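Local coordinates for superoxide dismutase (Leishmania major, PDB 4F2N), which catalyses the disproportionation of superoxide to oxygen and hydrogen peroxide at an iron centre, at residues B[158-163]-B[183-187]; B[46-50]-B[211-215]; B[65-70]-B[101-105]; B[125-129]-B[224-228]; B[58-63]-B[108-112]. All coordinates share one frame; numbering follows the deposited sequence.

Contact 1: B[158-163]-B[183-187]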
# COMPACT_ATOMS: atom_id res chain seq x y z
N TRP B 158 -4.42 -14.40 3.82
CA TRP B 158 -5.61 -15.11 4.26
C TRP B 158 -5.35 -16.56 4.45
O TRP B 158 -4.58 -17.17 3.70
CB TRP B 158 -6.66 -15.04 3.14
CG TRP B 158 -7.05 -13.64 2.75
CD1 TRP B 158 -6.46 -12.83 1.76
CD2 TRP B 158 -8.17 -12.85 3.28
NE1 TRP B 158 -7.11 -11.63 1.68
CE2 TRP B 158 -8.13 -11.56 2.56
CE3 TRP B 158 -9.15 -13.07 4.26
CZ2 TRP B 158 -9.06 -10.55 2.81
CZ3 TRP B 158 -10.08 -12.03 4.52
CH2 TRP B 158 -10.04 -10.80 3.78
N LEU B 159 -6.03 -17.15 5.42
CA LEU B 159 -6.23 -18.62 5.46
C LEU B 159 -7.69 -18.86 5.11
O LEU B 159 -8.60 -18.32 5.75
CB LEU B 159 -5.91 -19.18 6.86
CG LEU B 159 -6.09 -20.70 7.09
CD1 LEU B 159 -5.14 -21.51 6.22
CD2 LEU B 159 -5.83 -21.00 8.56
N CYS B 160 -7.92 -19.64 4.06
CA CYS B 160 -9.26 -19.93 3.57
C CYS B 160 -9.55 -21.41 3.48
O CYS B 160 -8.63 -22.25 3.35
CB CYS B 160 -9.52 -19.32 2.18
SG CYS B 160 -9.34 -17.53 2.07
N VAL B 161 -10.84 -21.72 3.52
CA VAL B 161 -11.34 -23.04 3.21
C VAL B 161 -11.86 -22.96 1.76
O VAL B 161 -12.60 -22.01 1.36
CB VAL B 161 -12.52 -23.42 4.14
CG1 VAL B 161 -13.34 -24.57 3.56
CG2 VAL B 161 -12.04 -23.71 5.57
N ASP B 162 -11.48 -23.93 0.95
CA ASP B 162 -12.11 -24.11 -0.36
C ASP B 162 -13.31 -25.04 -0.14
O ASP B 162 -13.12 -26.20 0.23
CB ASP B 162 -11.10 -24.72 -1.36
CG ASP B 162 -11.70 -24.97 -2.75
OD1 ASP B 162 -12.89 -25.35 -2.85
OD2 ASP B 162 -10.96 -24.85 -3.74
N PRO B 163 -14.56 -24.54 -0.35
CA PRO B 163 -15.70 -25.36 0.08
C PRO B 163 -15.90 -26.60 -0.79
O PRO B 163 -16.53 -27.58 -0.33
CB PRO B 163 -16.89 -24.40 -0.06
CG PRO B 163 -16.49 -23.45 -1.16
CD PRO B 163 -15.00 -23.26 -0.94
N GLY B 183 -14.91 -17.31 -4.44
CA GLY B 183 -15.69 -18.42 -3.84
C GLY B 183 -14.97 -19.12 -2.69
O GLY B 183 -15.45 -20.15 -2.18
N LEU B 184 -13.83 -18.59 -2.28
CA LEU B 184 -13.16 -19.15 -1.08
C LEU B 184 -13.85 -18.62 0.18
O LEU B 184 -14.51 -17.60 0.13
CB LEU B 184 -11.66 -18.82 -1.08
CG LEU B 184 -10.83 -19.52 -2.19
CD1 LEU B 184 -9.36 -19.16 -2.04
CD2 LEU B 184 -10.97 -21.04 -2.18
N ARG B 185 -13.64 -19.31 1.30
CA ARG B 185 -14.27 -18.94 2.56
C ARG B 185 -13.19 -18.65 3.57
O ARG B 185 -12.58 -19.58 4.09
CB ARG B 185 -15.17 -20.09 3.04
CG ARG B 185 -16.39 -20.26 2.16
CD ARG B 185 -17.27 -21.44 2.60
NE ARG B 185 -18.50 -21.52 1.81
CZ ARG B 185 -19.51 -22.39 2.03
NH1 ARG B 185 -19.46 -23.29 2.99
NH2 ARG B 185 -20.57 -22.37 1.24
N PRO B 186 -12.93 -17.36 3.82
CA PRO B 186 -11.91 -16.94 4.78
C PRO B 186 -12.21 -17.45 6.17
O PRO B 186 -13.38 -17.48 6.58
CB PRO B 186 -12.01 -15.38 4.74
CG PRO B 186 -12.56 -15.10 3.36
CD PRO B 186 -13.59 -16.20 3.17
N ILE B 187 -11.16 -17.86 6.90
CA ILE B 187 -11.28 -18.21 8.31
C ILE B 187 -10.31 -17.41 9.17
O ILE B 187 -10.47 -17.35 10.39
CB ILE B 187 -11.19 -19.75 8.59
CG1 ILE B 187 -9.75 -20.26 8.43
CG2 ILE B 187 -12.17 -20.52 7.70
CD1 ILE B 187 -9.57 -21.74 8.76
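Cys160 and Pro186 face each other as a non-hydrogen-bonded antiparallel pair at one border of the three-stranded sheet in the C-terminal domain of the iron superoxide dismutase fold. Next to them Val161 and Arg185 form the hydrogen-bonded pair, joined by two reciprocal bonds: Val161 N gives to Arg185 O (2.8 Å) and Arg185 N to Val161 O. A third backbone bond, Ile187 N to Leu159 O, follows where the chain turns a corner.

The two faces fit differently. On the side of Cys160, the Pro186 ring is a bump lying beside the Trp158 indole and pointing the same way, with Pro186 CB 3.7 Å from Trp158 CE3; Phe110 packs on both. Leu184 CB comes up to Cys160 CB (3.9 Å), while the Leu184 tip, CD2, lies against Asp162 CA and CB.

On the side of Val161, Ile187 is the bump. With CG1 between its backbone N and carbonyl carbon (chi1 73°), the chain reaches back across Leu159, CD1 lying 3.8 Å from Leu159 CD2, and its CG2 touches Val161 CG2, the two side chains crossing at about a right angle. Helix 218-229 covers this face. The extended Arg185 chain passes Pro163 on its way to a hydrogen bond from NH1 to Ala228 O, and Pro163 CB sits over one guanidinium face, toward its rim, 3.8 Å from Arg185 NE.

Contact 2: B[46-50]-B[211-215]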
# COMPACT_ATOMS: atom_id res chain seq x y z
N ILE B 46 -4.35 -3.86 21.53
CA ILE B 46 -4.51 -5.32 21.60
C ILE B 46 -3.19 -5.90 22.06
O ILE B 46 -2.37 -6.36 21.24
CB ILE B 46 -4.92 -5.98 20.24
CG1 ILE B 46 -5.98 -5.14 19.49
CG2 ILE B 46 -5.40 -7.42 20.47
CD1 ILE B 46 -6.46 -5.75 18.19
N GLN B 47 -2.99 -5.87 23.37
CA GLN B 47 -1.76 -6.33 24.00
C GLN B 47 -1.57 -7.83 23.81
O GLN B 47 -2.56 -8.57 23.81
CB GLN B 47 -1.78 -5.99 25.50
CG GLN B 47 -1.85 -4.49 25.77
CD GLN B 47 -0.71 -3.73 25.12
OE1 GLN B 47 0.46 -3.94 25.46
NE2 GLN B 47 -1.04 -2.83 24.18
N PRO B 48 -0.31 -8.28 23.67
CA PRO B 48 0.97 -7.53 23.73
C PRO B 48 1.49 -6.99 22.41
O PRO B 48 2.63 -6.53 22.34
CB PRO B 48 1.93 -8.59 24.25
CG PRO B 48 1.43 -9.86 23.64
CD PRO B 48 -0.07 -9.74 23.57
N VAL B 49 0.69 -7.05 21.35
CA VAL B 49 1.19 -6.78 19.99
C VAL B 49 0.93 -5.35 19.49
O VAL B 49 1.86 -4.69 19.03
CB VAL B 49 0.67 -7.85 19.00
CG1 VAL B 49 1.08 -7.53 17.55
CG2 VAL B 49 1.19 -9.21 19.45
N MET B 50 -0.32 -4.89 19.60
CA MET B 50 -0.74 -3.56 19.11
C MET B 50 -0.93 -2.54 20.23
O MET B 50 -1.75 -2.76 21.11
CB MET B 50 -2.07 -3.67 18.38
CG MET B 50 -1.96 -4.31 16.99
SD MET B 50 -3.60 -4.34 16.26
CE MET B 50 -3.30 -5.51 14.95
N GLU B 211 4.85 -11.71 15.43
CA GLU B 211 4.30 -11.43 16.76
C GLU B 211 2.77 -11.53 16.77
O GLU B 211 2.18 -11.82 17.80
CB GLU B 211 4.80 -10.08 17.29
CG GLU B 211 6.31 -10.09 17.55
CD GLU B 211 6.84 -8.81 18.18
OE1 GLU B 211 6.05 -8.06 18.80
OE2 GLU B 211 8.08 -8.57 18.07
N LEU B 212 2.15 -11.33 15.61
CA LEU B 212 0.69 -11.31 15.48
C LEU B 212 0.01 -12.55 16.07
O LEU B 212 -1.10 -12.46 16.60
CB LEU B 212 0.28 -11.15 14.01
CG LEU B 212 -1.20 -10.86 13.72
CD1 LEU B 212 -1.73 -9.59 14.38
CD2 LEU B 212 -1.41 -10.78 12.21
N TRP B 213 0.69 -13.70 15.99
CA TRP B 213 0.11 -14.95 16.48
C TRP B 213 -0.30 -14.85 17.93
O TRP B 213 -1.24 -15.51 18.33
CB TRP B 213 1.08 -16.13 16.29
CG TRP B 213 1.50 -16.35 14.86
CD1 TRP B 213 2.79 -16.33 14.34
CD2 TRP B 213 0.62 -16.62 13.70
NE1 TRP B 213 2.77 -16.56 12.97
CE2 TRP B 213 1.51 -16.77 12.54
CE3 TRP B 213 -0.75 -16.79 13.54
CZ2 TRP B 213 1.01 -17.02 11.26
CZ3 TRP B 213 -1.24 -17.06 12.23
CH2 TRP B 213 -0.37 -17.18 11.13
N GLN B 214 0.42 -14.03 18.71
CA GLN B 214 0.13 -13.88 20.14
C GLN B 214 -1.23 -13.26 20.42
O GLN B 214 -1.73 -13.35 21.53
CB GLN B 214 1.22 -13.06 20.85
CG GLN B 214 2.61 -13.66 20.67
CD GLN B 214 3.69 -12.74 21.18
OE1 GLN B 214 3.53 -12.12 22.22
NE2 GLN B 214 4.79 -12.63 20.44
N ILE B 215 -1.85 -12.63 19.42
CA ILE B 215 -3.17 -12.03 19.65
C ILE B 215 -4.27 -12.61 18.75
O ILE B 215 -5.37 -12.05 18.69
CB ILE B 215 -3.18 -10.48 19.53
CG1 ILE B 215 -2.67 -10.02 18.14
CG2 ILE B 215 -2.42 -9.82 20.67
CD1 ILE B 215 -3.00 -8.56 17.85
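Val49 and Leu212 bring the two backbones closest, their CA atoms 6.4 Å apart, where the tight turn of 46-50 meets 211-215, at the C-terminal part of helix 205-212 and the 3-10 segment 213-214. The turn is held by its own backbone: Ile46 and Met50 exchange N-H to O bonds in both directions, Val49 N also gives to Ile46 O, and the peptide before Pro48 is cis. Ile46 O is therefore gripped by two amides.

Against this compact loop lies Ile215. Its CG1 stands between the backbone N and the carbonyl carbon (chi1 57°), and both branches face the turn. CD1 meets Val49 CB and Ile46 CG2, the latter at 3.7 Å, with the Ile46 and Ile215 side chains crossing at about a right angle; CG2 lies against the carbonyl oxygens of Ile46 and Gln47, 3.4 Å from Gln47 O. The Pro48 ring slides past Ile215 in the opposite direction, and its CG meets the amide oxygen of Gln214, with Pro48 CG 3.4 Å from Gln214 OE1.

Val49 packs beside Ile215, and its CG2 branch comes down on Glu211 O at 3.2 Å. The Met50 methyl CE approaches Ile215 CD1 (4.2 Å), and Leu115 packs on Ile46, Met50 and Leu212. The arrangement is a classic beta bulge, Val49 and Met50 both opposing Ile46, packed by apolar side chains on 211-215, and it joins the alpha-hairpin domain to the C-terminal domain.

Contact 3: B[65-70]-B[101-105]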
# COMPACT_ATOMS: atom_id res chain seq x y z
N ALA B 65 -13.09 5.62 8.16
CA ALA B 65 -13.21 6.34 6.90
C ALA B 65 -13.87 5.47 5.82
O ALA B 65 -14.63 5.98 5.01
CB ALA B 65 -11.84 6.86 6.42
N TYR B 66 -13.55 4.18 5.78
CA TYR B 66 -14.20 3.26 4.82
C TYR B 66 -15.71 3.16 5.10
O TYR B 66 -16.52 3.13 4.17
CB TYR B 66 -13.59 1.85 4.91
CG TYR B 66 -12.14 1.78 4.47
CD1 TYR B 66 -11.77 2.12 3.16
CD2 TYR B 66 -11.15 1.35 5.34
CE1 TYR B 66 -10.44 2.05 2.73
CE2 TYR B 66 -9.82 1.27 4.93
CZ TYR B 66 -9.48 1.62 3.61
OH TYR B 66 -8.17 1.52 3.21
N VAL B 67 -16.07 3.08 6.37
CA VAL B 67 -17.51 3.00 6.77
C VAL B 67 -18.23 4.27 6.28
O VAL B 67 -19.30 4.21 5.65
CB VAL B 67 -17.66 2.79 8.31
CG1 VAL B 67 -19.08 3.07 8.81
CG2 VAL B 67 -17.19 1.38 8.68
N ASP B 68 -17.61 5.41 6.53
CA ASP B 68 -18.23 6.71 6.20
C ASP B 68 -18.38 6.87 4.70
O ASP B 68 -19.43 7.29 4.20
CB ASP B 68 -17.44 7.89 6.81
CG ASP B 68 -17.51 7.93 8.35
OD1 ASP B 68 -18.27 7.15 8.98
OD2 ASP B 68 -16.78 8.73 8.96
N LYS B 69 -17.34 6.50 3.95
CA LYS B 69 -17.38 6.65 2.49
C LYS B 69 -18.40 5.71 1.87
O LYS B 69 -19.21 6.11 1.01
CB LYS B 69 -15.98 6.45 1.89
CG LYS B 69 -15.89 6.65 0.38
CD LYS B 69 -16.16 8.07 -0.01
CE LYS B 69 -15.93 8.24 -1.50
NZ LYS B 69 -15.72 9.68 -1.81
N LEU B 70 -18.40 4.45 2.32
CA LEU B 70 -19.35 3.46 1.82
C LEU B 70 -20.82 3.93 1.99
O LEU B 70 -21.63 3.76 1.08
CB LEU B 70 -19.15 2.10 2.52
CG LEU B 70 -20.08 0.95 2.17
CD1 LEU B 70 -20.02 0.66 0.68
CD2 LEU B 70 -19.69 -0.28 2.98
N GLN B 101 -14.41 0.40 -0.94
CA GLN B 101 -14.84 0.76 0.43
C GLN B 101 -15.55 -0.44 1.08
O GLN B 101 -15.35 -0.71 2.27
CB GLN B 101 -15.76 1.98 0.43
CG GLN B 101 -15.19 3.21 -0.27
CD GLN B 101 -13.91 3.71 0.36
OE1 GLN B 101 -13.87 4.08 1.54
NE2 GLN B 101 -12.85 3.70 -0.41
N ALA B 102 -16.38 -1.14 0.31
CA ALA B 102 -17.15 -2.29 0.84
C ALA B 102 -16.23 -3.44 1.23
O ALA B 102 -16.32 -3.99 2.37
CB ALA B 102 -18.20 -2.75 -0.18
N ALA B 103 -15.30 -3.77 0.34
CA ALA B 103 -14.30 -4.83 0.63
C ALA B 103 -13.42 -4.43 1.82
O ALA B 103 -13.22 -5.24 2.70
CB ALA B 103 -13.45 -5.16 -0.59
N GLN B 104 -12.90 -3.20 1.85
CA GLN B 104 -12.10 -2.79 3.02
C GLN B 104 -12.90 -2.82 4.32
O GLN B 104 -12.35 -3.17 5.39
CB GLN B 104 -11.44 -1.41 2.82
CG GLN B 104 -10.26 -1.45 1.84
CD GLN B 104 -9.05 -2.23 2.39
OE1 GLN B 104 -9.03 -3.47 2.37
NE2 GLN B 104 -8.04 -1.51 2.87
N HIS B 105 -14.18 -2.46 4.27
CA HIS B 105 -15.03 -2.54 5.47
C HIS B 105 -15.13 -3.97 5.94
O HIS B 105 -14.90 -4.28 7.11
CB HIS B 105 -16.42 -1.90 5.24
CG HIS B 105 -17.38 -2.07 6.40
ND1 HIS B 105 -16.98 -2.00 7.70
CD2 HIS B 105 -18.77 -2.29 6.42
CE1 HIS B 105 -18.05 -2.16 8.50
NE2 HIS B 105 -19.14 -2.36 7.73
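Tyr66 and Gln104 meet inside the helical hairpin of the N-terminal domain, where helices 52-71 and 96-113 run roughly antiparallel, their local axes 8.7 Å apart at 142°. Gln104 folds over the phenol: CB sits almost exactly above the ring centre, 3.4 Å from the Tyr66 centroid. Its chain then bends at chi2 (-68°), which keeps the amide on the same face and brings NE2 over the hydroxyl. There NE2 gives a nearly straight bond to Tyr66 OH (3.1 Å), the oxygen lying in the amide plane. Gln104 OE1 is taken by Trp156 and Asn107, so both ends of this amide are fixed, about 5 Å from the iron. A tyrosine and glutamine linked like this are consistent with the second shell of the metal site known in the family.

Gln101 is a knob in a hole formed by Ala65, Tyr66, Lys69 and Leu70. Its OE1 reaches the edge of the Tyr66 ring, 3.3 Å from CD1, and lies 3.2 Å from Lys69 CB. Val67 CG2 lies over one face of the His105 ring. Beyond Leu70 and Ala102 helix 82-89 packs on the pair; at the Tyr66 end Phe152 of the second subunit closes in.

Contact 4: B[125-129]-B[224-228]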
# COMPACT_ATOMS: atom_id res chain seq x y z
N THR B 125 -9.76 -29.18 17.25
CA THR B 125 -10.34 -29.39 15.91
C THR B 125 -9.54 -28.63 14.85
O THR B 125 -9.19 -29.18 13.79
CB THR B 125 -11.83 -28.96 15.86
OG1 THR B 125 -12.58 -29.81 16.72
CG2 THR B 125 -12.39 -29.09 14.43
N LEU B 126 -9.25 -27.38 15.16
CA LEU B 126 -8.52 -26.50 14.23
C LEU B 126 -7.07 -26.93 14.08
O LEU B 126 -6.56 -26.99 12.96
CB LEU B 126 -8.61 -25.04 14.67
CG LEU B 126 -7.96 -24.03 13.70
CD1 LEU B 126 -8.51 -24.14 12.28
CD2 LEU B 126 -8.11 -22.62 14.25
N GLU B 127 -6.42 -27.24 15.21
CA GLU B 127 -5.04 -27.73 15.19
C GLU B 127 -4.88 -28.94 14.24
O GLU B 127 -3.98 -28.95 13.40
CB GLU B 127 -4.59 -28.12 16.60
CG GLU B 127 -3.11 -28.43 16.68
CD GLU B 127 -2.65 -28.65 18.11
OE1 GLU B 127 -3.52 -28.87 18.99
OE2 GLU B 127 -1.43 -28.61 18.35
N ASN B 128 -5.75 -29.94 14.40
CA ASN B 128 -5.76 -31.12 13.54
C ASN B 128 -5.92 -30.76 12.05
O ASN B 128 -5.22 -31.31 11.20
CB ASN B 128 -6.87 -32.11 13.96
CG ASN B 128 -6.61 -32.75 15.32
OD1 ASN B 128 -5.48 -32.81 15.79
ND2 ASN B 128 -7.67 -33.24 15.94
N ALA B 129 -6.84 -29.84 11.76
CA ALA B 129 -7.13 -29.46 10.37
C ALA B 129 -5.94 -28.75 9.73
O ALA B 129 -5.61 -29.00 8.57
CB ALA B 129 -8.36 -28.56 10.31
N MET B 224 -15.19 -20.30 12.47
CA MET B 224 -15.24 -20.09 11.02
C MET B 224 -14.91 -21.37 10.24
O MET B 224 -15.56 -21.70 9.24
CB MET B 224 -14.26 -18.96 10.62
CG MET B 224 -14.69 -17.56 11.11
SD MET B 224 -16.36 -17.08 10.60
CE MET B 224 -16.34 -17.37 8.84
N TYR B 225 -13.89 -22.08 10.69
CA TYR B 225 -13.51 -23.33 10.02
C TYR B 225 -14.67 -24.34 10.00
O TYR B 225 -15.00 -24.91 8.95
CB TYR B 225 -12.26 -23.94 10.70
CG TYR B 225 -11.96 -25.32 10.18
CD1 TYR B 225 -11.36 -25.50 8.93
CD2 TYR B 225 -12.36 -26.46 10.89
CE1 TYR B 225 -11.09 -26.77 8.44
CE2 TYR B 225 -12.13 -27.74 10.39
CZ TYR B 225 -11.51 -27.88 9.16
OH TYR B 225 -11.26 -29.13 8.65
N GLU B 226 -15.29 -24.55 11.15
CA GLU B 226 -16.40 -25.53 11.23
C GLU B 226 -17.56 -25.18 10.30
O GLU B 226 -18.04 -26.04 9.55
CB GLU B 226 -16.86 -25.70 12.68
CG GLU B 226 -15.84 -26.48 13.50
CD GLU B 226 -16.02 -26.37 15.02
OE1 GLU B 226 -16.89 -25.63 15.50
OE2 GLU B 226 -15.25 -27.01 15.75
N ARG B 227 -17.98 -23.91 10.30
CA ARG B 227 -19.08 -23.53 9.43
C ARG B 227 -18.69 -23.50 7.96
O ARG B 227 -19.50 -23.81 7.13
CB ARG B 227 -19.77 -22.22 9.86
CG ARG B 227 -18.92 -20.95 9.85
CD ARG B 227 -19.67 -19.82 10.58
NE ARG B 227 -20.86 -19.36 9.83
CZ ARG B 227 -20.85 -18.44 8.86
NH1 ARG B 227 -19.71 -17.86 8.48
NH2 ARG B 227 -21.98 -18.10 8.24
N ALA B 228 -17.44 -23.12 7.66
CA ALA B 228 -17.02 -22.98 6.25
C ALA B 228 -16.88 -24.35 5.56
O ALA B 228 -17.16 -24.46 4.35
CB ALA B 228 -15.71 -22.19 6.14
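Tyr225 lays the phenol end of its ring against the methyl of Ala129, with Ala129 CB 3.4 Å from Tyr225 CZ and equally near the hydroxyl oxygen. The ring meets the methyl obliquely. With CG anti to the backbone N (chi1 171°), Tyr225 reaches from helix 218-229 to the other helix, whose local axis stays 10.9 Å away at 69°.

At the base of the same side chain Leu126 CD1 touches Tyr225 CB (4.1 Å), the two side chains crossing obliquely. The other neighbours of Leu126, namely Trp218, Val221 and Cys222, belong to the preceding turns of helix 218-229. On the outer side Glu226 stretches its extended chain toward Thr125, crossing it at about a right angle; the approach is between OE2 and the methyl, Glu226 OE2 lying 3.8 Å from Thr125 CG2, and is a contact without a hydrogen bond.

Tyr225 also rests on Val161 and Ile187 of the sheet, so this one aromatic side chain of helix 218-229 links the sheet to helix 124-134, consistent with the helix-and-sheet layers of the alpha/beta C-terminal domain of iron and manganese superoxide dismutases.

Contact 5: B[58-63]-B[108-112]. With FE2 (Fe (II) ion), chain N.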
# COMPACT_ATOMS: atom_id res chain seq x y z
N HIS B 58 -5.94 2.72 13.44
CA HIS B 58 -6.39 1.72 12.46
C HIS B 58 -7.89 1.62 12.43
O HIS B 58 -8.53 1.56 11.35
CB HIS B 58 -5.80 0.35 12.81
CG HIS B 58 -5.75 -0.60 11.63
ND1 HIS B 58 -5.08 -1.77 11.66
CD2 HIS B 58 -6.30 -0.49 10.34
CE1 HIS B 58 -5.20 -2.37 10.46
NE2 HIS B 58 -5.94 -1.59 9.66
N TYR B 59 -8.47 1.60 13.63
CA TYR B 59 -9.91 1.42 13.81
C TYR B 59 -10.65 2.75 13.70
O TYR B 59 -11.58 2.86 12.89
CB TYR B 59 -10.16 0.76 15.19
CG TYR B 59 -11.62 0.59 15.62
CD1 TYR B 59 -12.40 -0.47 15.15
CD2 TYR B 59 -12.20 1.47 16.53
CE1 TYR B 59 -13.72 -0.64 15.56
CE2 TYR B 59 -13.52 1.31 16.96
CZ TYR B 59 -14.26 0.25 16.48
OH TYR B 59 -15.56 0.13 16.90
N SER B 60 -10.28 3.74 14.52
CA SER B 60 -10.99 5.03 14.52
C SER B 60 -10.71 5.93 13.33
O SER B 60 -11.52 6.80 13.05
CB SER B 60 -10.73 5.82 15.80
OG SER B 60 -11.27 5.09 16.87
N LYS B 61 -9.56 5.76 12.66
CA LYS B 61 -9.26 6.59 11.47
C LYS B 61 -9.47 5.83 10.17
O LYS B 61 -10.32 6.22 9.39
CB LYS B 61 -7.84 7.19 11.45
CG LYS B 61 -7.33 7.76 12.75
CD LYS B 61 -8.06 9.00 13.19
CE LYS B 61 -7.58 9.39 14.59
NZ LYS B 61 -8.48 10.40 15.17
N HIS B 62 -8.68 4.78 9.93
CA HIS B 62 -8.73 4.03 8.66
C HIS B 62 -10.04 3.32 8.44
O HIS B 62 -10.75 3.56 7.45
CB HIS B 62 -7.57 3.03 8.57
CG HIS B 62 -6.22 3.69 8.45
ND1 HIS B 62 -5.69 4.05 7.27
CD2 HIS B 62 -5.29 4.03 9.42
CE1 HIS B 62 -4.48 4.61 7.47
NE2 HIS B 62 -4.23 4.59 8.79
N HIS B 63 -10.41 2.46 9.37
CA HIS B 63 -11.64 1.71 9.21
C HIS B 63 -12.84 2.63 9.18
O HIS B 63 -13.70 2.50 8.33
CB HIS B 63 -11.78 0.68 10.32
CG HIS B 63 -12.84 -0.33 10.05
ND1 HIS B 63 -13.06 -1.38 10.86
CD2 HIS B 63 -13.74 -0.45 9.00
CE1 HIS B 63 -14.07 -2.13 10.36
NE2 HIS B 63 -14.48 -1.56 9.23
N HIS B 108 -11.58 -5.35 7.24
CA HIS B 108 -11.23 -4.88 8.61
C HIS B 108 -12.12 -5.51 9.66
O HIS B 108 -11.64 -5.89 10.73
CB HIS B 108 -11.25 -3.34 8.73
CG HIS B 108 -10.07 -2.67 8.06
ND1 HIS B 108 -10.04 -2.38 6.73
CD2 HIS B 108 -8.82 -2.31 8.56
CE1 HIS B 108 -8.86 -1.84 6.41
NE2 HIS B 108 -8.09 -1.81 7.52
N SER B 109 -13.42 -5.60 9.39
CA SER B 109 -14.36 -6.23 10.33
C SER B 109 -13.96 -7.65 10.65
O SER B 109 -14.02 -8.09 11.80
CB SER B 109 -15.80 -6.17 9.79
OG SER B 109 -16.19 -4.81 9.67
N PHE B 110 -13.54 -8.36 9.62
CA PHE B 110 -13.15 -9.75 9.76
C PHE B 110 -11.87 -9.84 10.57
O PHE B 110 -11.77 -10.65 11.50
CB PHE B 110 -12.97 -10.42 8.37
CG PHE B 110 -12.75 -11.90 8.47
CD1 PHE B 110 -13.81 -12.75 8.78
CD2 PHE B 110 -11.49 -12.44 8.27
CE1 PHE B 110 -13.62 -14.13 8.88
CE2 PHE B 110 -11.29 -13.82 8.38
CZ PHE B 110 -12.35 -14.67 8.68
N PHE B 111 -10.91 -8.96 10.26
CA PHE B 111 -9.66 -8.82 11.01
C PHE B 111 -9.89 -8.63 12.51
O PHE B 111 -9.21 -9.29 13.32
CB PHE B 111 -8.86 -7.64 10.44
CG PHE B 111 -7.43 -7.57 10.89
CD1 PHE B 111 -6.61 -8.71 10.92
CD2 PHE B 111 -6.88 -6.34 11.24
CE1 PHE B 111 -5.27 -8.61 11.32
CE2 PHE B 111 -5.53 -6.24 11.63
CZ PHE B 111 -4.73 -7.37 11.66
N TRP B 112 -10.79 -7.72 12.90
CA TRP B 112 -11.03 -7.52 14.34
C TRP B 112 -11.56 -8.75 15.02
O TRP B 112 -11.22 -9.01 16.17
CB TRP B 112 -11.98 -6.34 14.59
CG TRP B 112 -11.56 -5.06 13.92
CD1 TRP B 112 -12.37 -4.19 13.19
CD2 TRP B 112 -10.22 -4.47 13.89
NE1 TRP B 112 -11.63 -3.12 12.72
CE2 TRP B 112 -10.33 -3.23 13.10
CE3 TRP B 112 -8.98 -4.83 14.40
CZ2 TRP B 112 -9.24 -2.40 12.86
CZ3 TRP B 112 -7.88 -3.99 14.15
CH2 TRP B 112 -8.01 -2.80 13.40
FE FE2 N . -6.04 -1.82 7.50
O HOH W 1 -6.06 -2.25 5.28
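His58 and His108 turn their rims to each other across the iron site, ring planes 86° apart, each aiming NE2 at the metal between two antiparallel helices of the N-terminal helical hairpin. The two nitrogens stand 3.0 Å apart because both bind iron; His58 NE2 is 2.2 Å from the metal. Water 1, Asp191 and His195 complete the five ligands.

Behind the metal ligands an aromatic cluster packs round the rings. Trp112 directs the edge of its six-membered ring at the face of His58, planes at 79°, with Trp112 CH2 3.6 Å from His58 ND1. In turn Tyr59 presents its edge to the face of the indole, and its hydroxyl is bonded to Pro36 O. Phe111 approaches His58 obliquely from the other helix.

His63 lies alongside Trp112, running in the opposite direction, and accepts the indole N-H: Trp112 NE1 to His63 ND1 is 2.9 Å at an angle of 162°, the donor slightly tilted from the imidazole plane. His63 NE2 bonds to His105 ND1, so both ring nitrogens are engaged and the ring cannot easily turn. His108 ND1 is bonded to Gln104 O on its own helix, which fixes the rotation of that metal ligand. Between His63 and His108 the methylene takes the contact, His108 CB resting over the centre of the His63 ring, 3.4 Å from His63 ND1.

Contacts 3 and 5 share helices 52-71 and 96-113, with centres 10 Å apart, and touch through His63 and His105; both also reach the second subunit. Contact 1 joins two strands of the C-terminal sheet; contact 4, its centre 11 Å from that of contact 1, joins helix 218-229, which packs on that sheet, to helix 124-134. Phe110 touches Ile187 of contact 1 and Met224 of contact 4. Contact 2 spans both domains and meets contact 5 through Met50 and Phe111. Along the chain contact 2 encloses contacts 5, 3 and 1, whereas contacts 2 and 4 interleave. His58 and His108 come from the alpha-hairpin domain, Asp191 and His195 from the C-terminal domain, so the iron lies between the two.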